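PDB 1Y9W: acetyltransferase from Bacillus cereus, which probably transfers an acyl group, most likely acetyl from acetyl-CoA, to an acceptor that is not specified. Local coordinates for residues S27-E32 / M59-L64; Q83-I88 / K114-R119; Q108-Y113 / S132-E137. One frame throughout, in Å; residues are numbered along the deposited sequence.

Contact 1. Residues S27-E32 / M59-L64; sequences SILTDE and MYFYHL
A two-residue beta-hairpin turn at Phe61 and Tyr62 meets Leu29 and Glu32 of the loop that follows helix 11-27. The hairpin joins strands 51-60 and 63-71 of the GNAT sheet. Both turn residues have left-handed backbone angles, as in tight two-residue hairpin turns. Tyr60 N donates to His63 O at 3.2 Å just behind the turn. The turn sends its two aromatic side chains to different parts of the loop.

Phe61 takes the apolar part. Leu29 CD1 lies 3.6 Å from Phe61 CZ and 3.8 Å from Phe61 CE1, so a single methyl group meets the far end of the ring. The two side chains cross at about a right angle. In Phe61, CG lies beside the backbone N (chi1 -77°), and the ring end thereby reaches closer to the loop than its CB does. The second subunit adds to this apolar patch, with its Pro128 against Phe61 and its His131 against Leu29. The contact is thus part of the interface with the second subunit.

Tyr62 takes the polar part. Its CB points toward the loop, and its ring presents an edge to the backbone. Glu32 O sits near the ring plane, 3.2 Å from Tyr62 CE2. A carbonyl oxygen placed there faces the slightly positive C-H rim rather than the pi cloud. The side chain of Glu32 leads elsewhere, toward Lys129 of the second subunit in a long, weak ion pair. Tyr62 also touches Gln35, further along the same loop. A water completes the polar link: it donates to Asp31 O at 2.8 Å and makes a weak bond of 3.4 Å with Tyr62 OH.

Contact 2. Residues Q83-I88 / K114-R119; sequences QLLHEI and KKHGYR
Leu85 extends with CG opposite the backbone N (chi1 -173°), which carries its two methyl groups out from helix 80-94. His116 and Tyr118 share the other choice: each has CG beside its own backbone N, with chi1 at -78° in both. Their rings come toward Leu85 from the residues after helix 110-115, and both meet the end of the leucine.

The CD2 branch touches both rings. CD2 of Leu85 lies 3.8 Å from His116 CG, where the ring begins, and 3.9 Å from Tyr118 CE2. The CD1 branch goes to the phenol end, 3.8 Å from Tyr118 OH. Leu85 and Tyr118 run alongside each other in opposite directions, so the leucine tip lies against the ring while the hydroxyl passes back toward the helix. That hydroxyl has a weak hydrogen bond to Glu89.

In the GNAT fold, helix 80-94 forms the crossover between the neighbouring parallel strands 63-71 and 99-105. In relatives the start of this helix lies at the pyrophosphate of acetyl-CoA. Here its inner side meets the segment leading from helix 110-115 to strand 119-124. Ile66 of strand 63-71 lies against both Leu85 and Tyr118 and joins them to the sheet.

The His116 ring is held through both nitrogens. ND1 is hydrogen-bonded to Phe112 O and NE2 to Ser82 OG. The two bonds would resist rotation of the ring about CB-CG. Gly117 turns the chain with a positive phi between the two aromatic residues, a backbone that would put a side chain against the preceding carbonyl.

Contact 3. Residues Q108-Y113 / S132-E137; sequences QAPEFY and SQHFFE
Phe136 and Pro110 bury the most surface here, with Tyr113 next. They join helix 110-115 to strand 133-139 of the GNAT fold, in the C-terminal half of the central sheet. Helices at this place help form the acetyl-CoA site in relatives, and the same probably holds here.

The Phe136 side chain points from the strand toward the helix, with CG beside its backbone N (chi1 -66°). Its ring is met in two ways. Tyr113 CB lies over one face, 4.3 Å above the plane and over the ring centre. Pro110 meets the far end of the ring. Pro110 CB is 3.8 Å from Phe136 CE1, and Pro110 O is 3.4 Å from Phe136 CZ. The ring thus packs on both the side chain and the backbone of one proline near the start of the helix.

The pyrrolidine ring of Pro110 also reaches along the strand, where its CG comes 4.2 Å from His134 ND1 in a loose contact. That nitrogen has a weak hydrogen bond to Ser104 O of strand 99-105. His134 and Phe136 are two residues apart on the strand, so both point to the same side of the sheet, the side on which the helix lies.

Tyr113 gives only its base to Phe136. Its ring turns away to Leu102 and Ser104 of strand 99-105, so one side chain ties the helix to two strands. Phe112 packs on that ring: Phe112 CD2 sits 3.6 Å above the plane of Tyr113, over its centre.

Overall arrangement
Contacts 2 and 3 are neighbours, with centres about 11 Å apart, and both use helix 110-115. Their segments alternate along the chain. Tyr118 N lies 3.1 Å from Tyr113 O, a probable hydrogen bond, and Arg119 C packs 3.7 Å from Phe136 CD2. Contact 1 closes earlier in the chain and lies farther off, its centre about 23 Å from contact 2 and about 25 Å from contact 3. It touches contact 2 through Leu64 CD2 and Ile88 O, 3.9 Å apart. It does not touch contact 3. All three contacts reach the second subunit. By family resemblance, contacts 2 and 3 are the likelier neighbours of the acetyl-CoA site.

Contact 1. Residues S27-E32 / M59-L64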
loop_
_atom_site.group_PDB
_atom_site.type_symbol
_atom_site.label_atom_id
_atom_site.label_comp_id
_atom_site.label_asym_id
_atom_site.label_seq_id
_atom_site.Cartn_x
_atom_site.Cartn_y
_atom_site.Cartn_z
ATOM N N SER A 27 -13.116 15.411 1.511
ATOM C CA SER A 27 -14.360 16.128 1.756
ATOM C C SER A 27 -15.058 15.748 3.057
ATOM O O SER A 27 -15.886 16.506 3.563
ATOM C CB SER A 27 -15.328 15.928 0.587
ATOM O OG SER A 27 -15.828 14.608 0.547
ATOM N N ILE A 28 -14.740 14.583 3.607
ATOM C CA ILE A 28 -15.381 14.182 4.850
ATOM C C ILE A 28 -14.425 14.119 6.042
ATOM O O ILE A 28 -14.772 13.590 7.097
ATOM C CB ILE A 28 -16.112 12.825 4.682
ATOM C CG1 ILE A 28 -15.113 11.707 4.390
ATOM C CG2 ILE A 28 -17.130 12.927 3.541
ATOM C CD1 ILE A 28 -15.773 10.348 4.213
ATOM N N LEU A 29 -13.224 14.665 5.876
ATOM C CA LEU A 29 -12.237 14.679 6.952
ATOM C C LEU A 29 -11.882 16.110 7.322
ATOM O O LEU A 29 -11.959 17.017 6.490
ATOM C CB LEU A 29 -10.959 13.942 6.534
ATOM C CG LEU A 29 -11.067 12.431 6.340
ATOM C CD1 LEU A 29 -9.727 11.874 5.898
ATOM C CD2 LEU A 29 -11.522 11.788 7.637
ATOM N N THR A 30 -11.487 16.306 8.575
ATOM C CA THR A 30 -11.119 17.629 9.055
ATOM C C THR A 30 -9.662 17.950 8.726
ATOM O O THR A 30 -8.852 17.051 8.484
ATOM C CB THR A 30 -11.351 17.750 10.576
ATOM O OG1 THR A 30 -10.604 16.738 11.262
ATOM C CG2 THR A 30 -12.836 17.593 10.893
ATOM N N ASP A 31 -9.340 19.239 8.714
ATOM C CA ASP A 31 -7.993 19.692 8.387
ATOM C C ASP A 31 -6.968 19.195 9.389
ATOM O O ASP A 31 -5.783 19.082 9.084
ATOM C CB ASP A 31 -7.956 21.222 8.315
ATOM C CG ASP A 31 -9.080 21.788 7.466
ATOM O OD1 ASP A 31 -9.460 21.142 6.465
ATOM O OD2 ASP A 31 -9.579 22.884 7.795
ATOM N N GLU A 32 -7.441 18.895 10.587
ATOM C CA GLU A 32 -6.584 18.405 11.647
ATOM C C GLU A 32 -5.742 17.190 11.228
ATOM O O GLU A 32 -4.609 17.034 11.680
ATOM C CB GLU A 32 -7.453 18.051 12.853
ATOM C CG GLU A 32 -6.727 17.372 13.985
ATOM C CD GLU A 32 -7.686 16.691 14.938
ATOM O OE1 GLU A 32 -8.491 15.855 14.471
ATOM O OE2 GLU A 32 -7.634 16.988 16.152
ATOM N N MET A 59 4.588 10.302 3.902
ATOM C CA MET A 59 3.818 10.789 5.038
ATOM C C MET A 59 2.495 11.436 4.623
ATOM O O MET A 59 2.388 12.057 3.563
ATOM C CB MET A 59 4.634 11.817 5.829
ATOM C CG MET A 59 5.898 11.282 6.479
ATOM S SD MET A 59 6.762 12.555 7.425
ATOM C CE MET A 59 7.651 13.317 6.084
ATOM N N TYR A 60 1.491 11.271 5.475
ATOM C CA TYR A 60 0.170 11.859 5.280
ATOM C C TYR A 60 -0.713 11.396 6.436
ATOM O O TYR A 60 -0.399 10.398 7.079
ATOM C CB TYR A 60 -0.438 11.464 3.929
ATOM C CG TYR A 60 -0.673 9.989 3.711
ATOM C CD1 TYR A 60 0.268 9.200 3.056
ATOM C CD2 TYR A 60 -1.869 9.395 4.109
ATOM C CE1 TYR A 60 0.014 7.856 2.796
ATOM C CE2 TYR A 60 -2.129 8.056 3.854
ATOM C CZ TYR A 60 -1.188 7.297 3.197
ATOM O OH TYR A 60 -1.465 5.983 2.929
ATOM N N PHE A 61 -1.797 12.121 6.712
ATOM C CA PHE A 61 -2.671 11.765 7.833
ATOM C C PHE A 61 -1.837 11.750 9.101
ATOM O O PHE A 61 -2.216 11.153 10.113
ATOM C CB PHE A 61 -3.280 10.377 7.631
ATOM C CG PHE A 61 -4.410 10.352 6.659
ATOM C CD1 PHE A 61 -4.943 11.536 6.163
ATOM C CD2 PHE A 61 -4.982 9.145 6.279
ATOM C CE1 PHE A 61 -6.034 11.519 5.306
ATOM C CE2 PHE A 61 -6.076 9.117 5.420
ATOM C CZ PHE A 61 -6.606 10.309 4.933
ATOM N N TYR A 62 -0.694 12.419 9.025
ATOM C CA TYR A 62 0.251 12.496 10.128
ATOM C C TYR A 62 0.787 11.145 10.580
ATOM O O TYR A 62 0.776 10.808 11.766
ATOM C CB TYR A 62 -0.346 13.276 11.300
ATOM C CG TYR A 62 -0.391 14.755 10.999
ATOM C CD1 TYR A 62 0.788 15.479 10.794
ATOM C CD2 TYR A 62 -1.607 15.421 10.850
ATOM C CE1 TYR A 62 0.755 16.830 10.443
ATOM C CE2 TYR A 62 -1.653 16.774 10.500
ATOM C CZ TYR A 62 -0.473 17.471 10.298
ATOM O OH TYR A 62 -0.522 18.802 9.956
ATOM N N HIS A 63 1.258 10.374 9.606
ATOM C CA HIS A 63 1.860 9.080 9.878
ATOM C C HIS A 63 2.895 8.821 8.798
ATOM O O HIS A 63 2.824 9.386 7.702
ATOM C CB HIS A 63 0.808 7.962 9.864
ATOM C CG HIS A 63 0.646 7.295 8.532
ATOM N ND1 HIS A 63 0.938 5.964 8.328
ATOM C CD2 HIS A 63 0.223 7.773 7.339
ATOM C CE1 HIS A 63 0.700 5.650 7.067
ATOM N NE2 HIS A 63 0.266 6.730 6.446
ATOM N N LEU A 64 3.861 7.972 9.122
ATOM C CA LEU A 64 4.896 7.597 8.177
ATOM C C LEU A 64 4.741 6.133 7.769
ATOM O O LEU A 64 4.650 5.245 8.620
ATOM C CB LEU A 64 6.284 7.780 8.793
ATOM C CG LEU A 64 7.399 7.110 7.978
ATOM C CD1 LEU A 64 7.528 7.788 6.624
ATOM C CD2 LEU A 64 8.716 7.168 8.738
HETATM O O HOH W 1 -3.384 20.536 9.152
#

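Contact 2. Residues Q83-I88 / K114-R119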
loop_
_atom_site.group_PDB
_atom_site.type_symbol
_atom_site.label_atom_id
_atom_site.label_comp_id
_atom_site.label_asym_id
_atom_site.label_seq_id
_atom_site.Cartn_x
_atom_site.Cartn_y
_atom_site.Cartn_z
ATOM N N GLN A 83 20.292 2.112 11.753
ATOM C CA GLN A 83 20.630 3.528 11.713
ATOM C C GLN A 83 19.620 4.322 10.868
ATOM O O GLN A 83 19.165 5.408 11.257
ATOM C CB GLN A 83 22.023 3.664 11.108
ATOM C CG GLN A 83 22.903 4.738 11.697
ATOM C CD GLN A 83 24.251 4.809 10.987
ATOM O OE1 GLN A 83 24.947 3.797 10.842
ATOM N NE2 GLN A 83 24.621 6.004 10.540
ATOM N N LEU A 84 19.289 3.780 9.699
ATOM C CA LEU A 84 18.348 4.418 8.789
ATOM C C LEU A 84 16.939 4.443 9.362
ATOM O O LEU A 84 16.211 5.431 9.232
ATOM C CB LEU A 84 18.350 3.678 7.449
ATOM C CG LEU A 84 19.621 3.900 6.636
ATOM C CD1 LEU A 84 19.796 2.799 5.590
ATOM C CD2 LEU A 84 19.543 5.270 6.003
ATOM N N LEU A 85 16.552 3.345 9.994
ATOM C CA LEU A 85 15.224 3.247 10.576
ATOM C C LEU A 85 15.097 4.265 11.697
ATOM O O LEU A 85 14.150 5.040 11.734
ATOM C CB LEU A 85 14.998 1.838 11.120
ATOM C CG LEU A 85 13.600 1.512 11.630
ATOM C CD1 LEU A 85 12.593 1.697 10.506
ATOM C CD2 LEU A 85 13.576 0.082 12.136
ATOM N N HIS A 86 16.059 4.262 12.609
ATOM C CA HIS A 86 16.032 5.198 13.721
ATOM C C HIS A 86 15.983 6.634 13.207
ATOM O O HIS A 86 15.222 7.469 13.702
ATOM C CB HIS A 86 17.270 5.014 14.594
ATOM C CG HIS A 86 17.405 6.050 15.668
ATOM N ND1 HIS A 86 16.555 6.115 16.754
ATOM C CD2 HIS A 86 18.257 7.097 15.794
ATOM C CE1 HIS A 86 16.878 7.157 17.500
ATOM N NE2 HIS A 86 17.906 7.771 16.939
ATOM N N GLU A 87 16.794 6.907 12.195
ATOM C CA GLU A 87 16.874 8.231 11.610
ATOM C C GLU A 87 15.594 8.690 10.928
ATOM O O GLU A 87 15.198 9.851 11.050
ATOM C CB GLU A 87 18.010 8.284 10.594
ATOM C CG GLU A 87 18.430 9.697 10.254
ATOM C CD GLU A 87 19.745 10.081 10.914
ATOM O OE1 GLU A 87 19.920 9.790 12.122
ATOM O OE2 GLU A 87 20.603 10.681 10.220
ATOM N N ILE A 88 14.937 7.800 10.196
ATOM C CA ILE A 88 13.736 8.251 9.529
ATOM C C ILE A 88 12.575 8.372 10.509
ATOM O O ILE A 88 11.654 9.150 10.275
ATOM C CB ILE A 88 13.368 7.353 8.330
ATOM C CG1 ILE A 88 12.480 8.155 7.362
ATOM C CG2 ILE A 88 12.699 6.079 8.815
ATOM C CD1 ILE A 88 12.166 7.464 6.044
ATOM N N LYS A 114 10.524 -6.306 14.326
ATOM C CA LYS A 114 10.004 -6.801 15.590
ATOM C C LYS A 114 11.018 -6.418 16.668
ATOM O O LYS A 114 10.662 -5.975 17.757
ATOM C CB LYS A 114 9.853 -8.327 15.498
ATOM C CG LYS A 114 8.969 -8.980 16.553
ATOM C CD LYS A 114 9.666 -9.064 17.887
ATOM C CE LYS A 114 8.827 -9.816 18.908
ATOM N NZ LYS A 114 9.548 -9.918 20.221
ATOM N N LYS A 115 12.288 -6.579 16.327
ATOM C CA LYS A 115 13.399 -6.274 17.219
ATOM C C LYS A 115 13.526 -4.767 17.440
ATOM O O LYS A 115 14.151 -4.319 18.396
ATOM C CB LYS A 115 14.690 -6.836 16.609
ATOM C CG LYS A 115 15.949 -6.511 17.359
ATOM C CD LYS A 115 17.175 -6.889 16.541
ATOM C CE LYS A 115 18.477 -6.540 17.280
ATOM N NZ LYS A 115 18.686 -5.067 17.487
ATOM N N HIS A 116 12.918 -3.978 16.560
ATOM C CA HIS A 116 12.990 -2.534 16.687
ATOM C C HIS A 116 11.742 -1.864 17.221
ATOM O O HIS A 116 11.463 -0.719 16.879
ATOM C CB HIS A 116 13.378 -1.902 15.353
ATOM C CG HIS A 116 14.839 -2.014 15.045
ATOM N ND1 HIS A 116 15.433 -3.201 14.675
ATOM C CD2 HIS A 116 15.838 -1.102 15.124
ATOM C CE1 HIS A 116 16.736 -3.017 14.542
ATOM N NE2 HIS A 116 17.006 -1.752 14.811
ATOM N N GLY A 117 10.990 -2.572 18.056
ATOM C CA GLY A 117 9.805 -1.979 18.650
ATOM C C GLY A 117 8.527 -1.926 17.834
ATOM O O GLY A 117 7.577 -1.234 18.217
ATOM N N TYR A 118 8.490 -2.638 16.711
ATOM C CA TYR A 118 7.294 -2.664 15.885
ATOM C C TYR A 118 6.426 -3.836 16.313
ATOM O O TYR A 118 6.922 -4.926 16.590
ATOM C CB TYR A 118 7.674 -2.778 14.410
ATOM C CG TYR A 118 8.125 -1.457 13.821
ATOM C CD1 TYR A 118 7.204 -0.563 13.268
ATOM C CD2 TYR A 118 9.464 -1.076 13.863
ATOM C CE1 TYR A 118 7.609 0.678 12.773
ATOM C CE2 TYR A 118 9.877 0.167 13.373
ATOM C CZ TYR A 118 8.946 1.035 12.832
ATOM O OH TYR A 118 9.357 2.258 12.355
ATOM N N ARG A 119 5.124 -3.591 16.392
ATOM C CA ARG A 119 4.181 -4.619 16.797
ATOM C C ARG A 119 3.448 -5.127 15.563
ATOM O O ARG A 119 2.907 -4.341 14.789
ATOM C CB ARG A 119 3.177 -4.041 17.809
ATOM C CG ARG A 119 2.132 -5.036 18.292
ATOM C CD ARG A 119 1.117 -4.377 19.210
ATOM N NE ARG A 119 0.238 -3.454 18.501
ATOM C CZ ARG A 119 -0.875 -3.819 17.871
ATOM N NH1 ARG A 119 -1.249 -5.088 17.869
ATOM N NH2 ARG A 119 -1.607 -2.916 17.231
#

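Contact 3. Residues Q108-Y113 / S132-E137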
loop_
_atom_site.group_PDB
_atom_site.type_symbol
_atom_site.label_atom_id
_atom_site.label_comp_id
_atom_site.label_asym_id
_atom_site.label_seq_id
_atom_site.Cartn_x
_atom_site.Cartn_y
_atom_site.Cartn_z
ATOM N N GLN A 108 11.721 -11.095 3.951
ATOM C CA GLN A 108 12.296 -9.757 4.068
ATOM C C GLN A 108 12.663 -9.401 5.509
ATOM O O GLN A 108 12.583 -8.238 5.908
ATOM C CB GLN A 108 11.317 -8.706 3.558
ATOM C CG GLN A 108 10.843 -8.895 2.141
ATOM C CD GLN A 108 9.950 -7.753 1.698
ATOM O OE1 GLN A 108 9.018 -7.362 2.410
ATOM N NE2 GLN A 108 10.223 -7.212 0.515
ATOM N N ALA A 109 13.040 -10.396 6.297
ATOM C CA ALA A 109 13.439 -10.167 7.687
ATOM C C ALA A 109 12.475 -9.369 8.586
ATOM O O ALA A 109 12.823 -8.288 9.077
ATOM C CB ALA A 109 14.821 -9.509 7.712
ATOM N N PRO A 110 11.255 -9.889 8.823
ATOM C CA PRO A 110 10.298 -9.175 9.680
ATOM C C PRO A 110 10.736 -9.091 11.149
ATOM O O PRO A 110 10.273 -8.225 11.894
ATOM C CB PRO A 110 9.004 -9.964 9.495
ATOM C CG PRO A 110 9.486 -11.335 9.136
ATOM C CD PRO A 110 10.616 -11.050 8.184
ATOM N N GLU A 111 11.629 -9.986 11.569
ATOM C CA GLU A 111 12.113 -9.959 12.945
ATOM C C GLU A 111 13.008 -8.737 13.147
ATOM O O GLU A 111 13.280 -8.335 14.271
ATOM C CB GLU A 111 12.868 -11.255 13.297
ATOM C CG GLU A 111 14.137 -11.543 12.502
ATOM C CD GLU A 111 13.883 -11.759 11.016
ATOM O OE1 GLU A 111 12.926 -12.478 10.659
ATOM O OE2 GLU A 111 14.657 -11.214 10.201
ATOM N N PHE A 112 13.460 -8.139 12.052
ATOM C CA PHE A 112 14.282 -6.946 12.149
ATOM C C PHE A 112 13.423 -5.856 12.777
ATOM O O PHE A 112 13.833 -5.189 13.722
ATOM C CB PHE A 112 14.733 -6.493 10.759
ATOM C CG PHE A 112 15.387 -5.141 10.745
ATOM C CD1 PHE A 112 16.715 -4.987 11.132
ATOM C CD2 PHE A 112 14.667 -4.011 10.349
ATOM C CE1 PHE A 112 17.318 -3.726 11.122
ATOM C CE2 PHE A 112 15.259 -2.748 10.335
ATOM C CZ PHE A 112 16.587 -2.606 10.722
ATOM N N TYR A 113 12.223 -5.685 12.234
ATOM C CA TYR A 113 11.285 -4.675 12.714
ATOM C C TYR A 113 10.720 -5.014 14.086
ATOM O O TYR A 113 10.465 -4.125 14.899
ATOM C CB TYR A 113 10.155 -4.522 11.703
ATOM C CG TYR A 113 10.665 -4.147 10.336
ATOM C CD1 TYR A 113 11.144 -2.867 10.080
ATOM C CD2 TYR A 113 10.700 -5.080 9.309
ATOM C CE1 TYR A 113 11.646 -2.527 8.830
ATOM C CE2 TYR A 113 11.197 -4.753 8.058
ATOM C CZ TYR A 113 11.667 -3.475 7.821
ATOM O OH TYR A 113 12.131 -3.136 6.563
ATOM N N SER A 132 4.646 -15.529 3.725
ATOM C CA SER A 132 3.624 -14.768 4.435
ATOM C C SER A 132 3.989 -13.284 4.492
ATOM O O SER A 132 5.131 -12.900 4.252
ATOM C CB SER A 132 3.402 -15.330 5.847
ATOM O OG SER A 132 4.602 -15.384 6.586
ATOM N N GLN A 133 3.007 -12.449 4.789
ATOM C CA GLN A 133 3.232 -11.015 4.852
ATOM C C GLN A 133 2.828 -10.510 6.231
ATOM O O GLN A 133 1.708 -10.743 6.687
ATOM C CB GLN A 133 2.421 -10.323 3.747
ATOM C CG GLN A 133 2.559 -8.816 3.717
ATOM C CD GLN A 133 1.836 -8.176 2.543
ATOM O OE1 GLN A 133 0.894 -8.739 1.982
ATOM N NE2 GLN A 133 2.264 -6.975 2.182
ATOM N N HIS A 134 3.749 -9.822 6.895
ATOM C CA HIS A 134 3.488 -9.305 8.229
ATOM C C HIS A 134 3.374 -7.790 8.289
ATOM O O HIS A 134 4.247 -7.069 7.815
ATOM C CB HIS A 134 4.573 -9.805 9.166
ATOM C CG HIS A 134 4.754 -11.286 9.100
ATOM N ND1 HIS A 134 5.482 -11.901 8.104
ATOM C CD2 HIS A 134 4.221 -12.283 9.846
ATOM C CE1 HIS A 134 5.388 -13.211 8.239
ATOM N NE2 HIS A 134 4.628 -13.469 9.287
ATOM N N PHE A 135 2.277 -7.325 8.874
ATOM C CA PHE A 135 1.986 -5.904 8.996
ATOM C C PHE A 135 2.331 -5.372 10.377
ATOM O O PHE A 135 1.813 -5.845 11.395
ATOM C CB PHE A 135 0.517 -5.677 8.654
ATOM C CG PHE A 135 0.191 -6.010 7.226
ATOM C CD1 PHE A 135 -0.019 -4.998 6.288
ATOM C CD2 PHE A 135 0.173 -7.338 6.796
ATOM C CE1 PHE A 135 -0.240 -5.308 4.933
ATOM C CE2 PHE A 135 -0.044 -7.661 5.448
ATOM C CZ PHE A 135 -0.249 -6.647 4.515
ATOM N N PHE A 136 3.219 -4.380 10.392
ATOM C CA PHE A 136 3.698 -3.779 11.631
ATOM C C PHE A 136 3.279 -2.331 11.861
ATOM O O PHE A 136 2.915 -1.609 10.938
ATOM C CB PHE A 136 5.232 -3.837 11.696
ATOM C CG PHE A 136 5.797 -5.230 11.794
ATOM C CD1 PHE A 136 6.096 -5.962 10.644
ATOM C CD2 PHE A 136 6.044 -5.804 13.041
ATOM C CE1 PHE A 136 6.638 -7.253 10.732
ATOM C CE2 PHE A 136 6.584 -7.089 13.146
ATOM C CZ PHE A 136 6.882 -7.817 11.990
ATOM N N GLU A 137 3.341 -1.927 13.124
ATOM C CA GLU A 137 3.019 -0.573 13.527
ATOM C C GLU A 137 3.853 -0.227 14.752
ATOM O O GLU A 137 4.273 -1.097 15.514
ATOM C CB GLU A 137 1.534 -0.417 13.880
ATOM C CG GLU A 137 1.127 -1.071 15.191
ATOM C CD GLU A 137 0.037 -0.296 15.913
ATOM O OE1 GLU A 137 -0.894 0.185 15.237
ATOM O OE2 GLU A 137 0.106 -0.174 17.156
#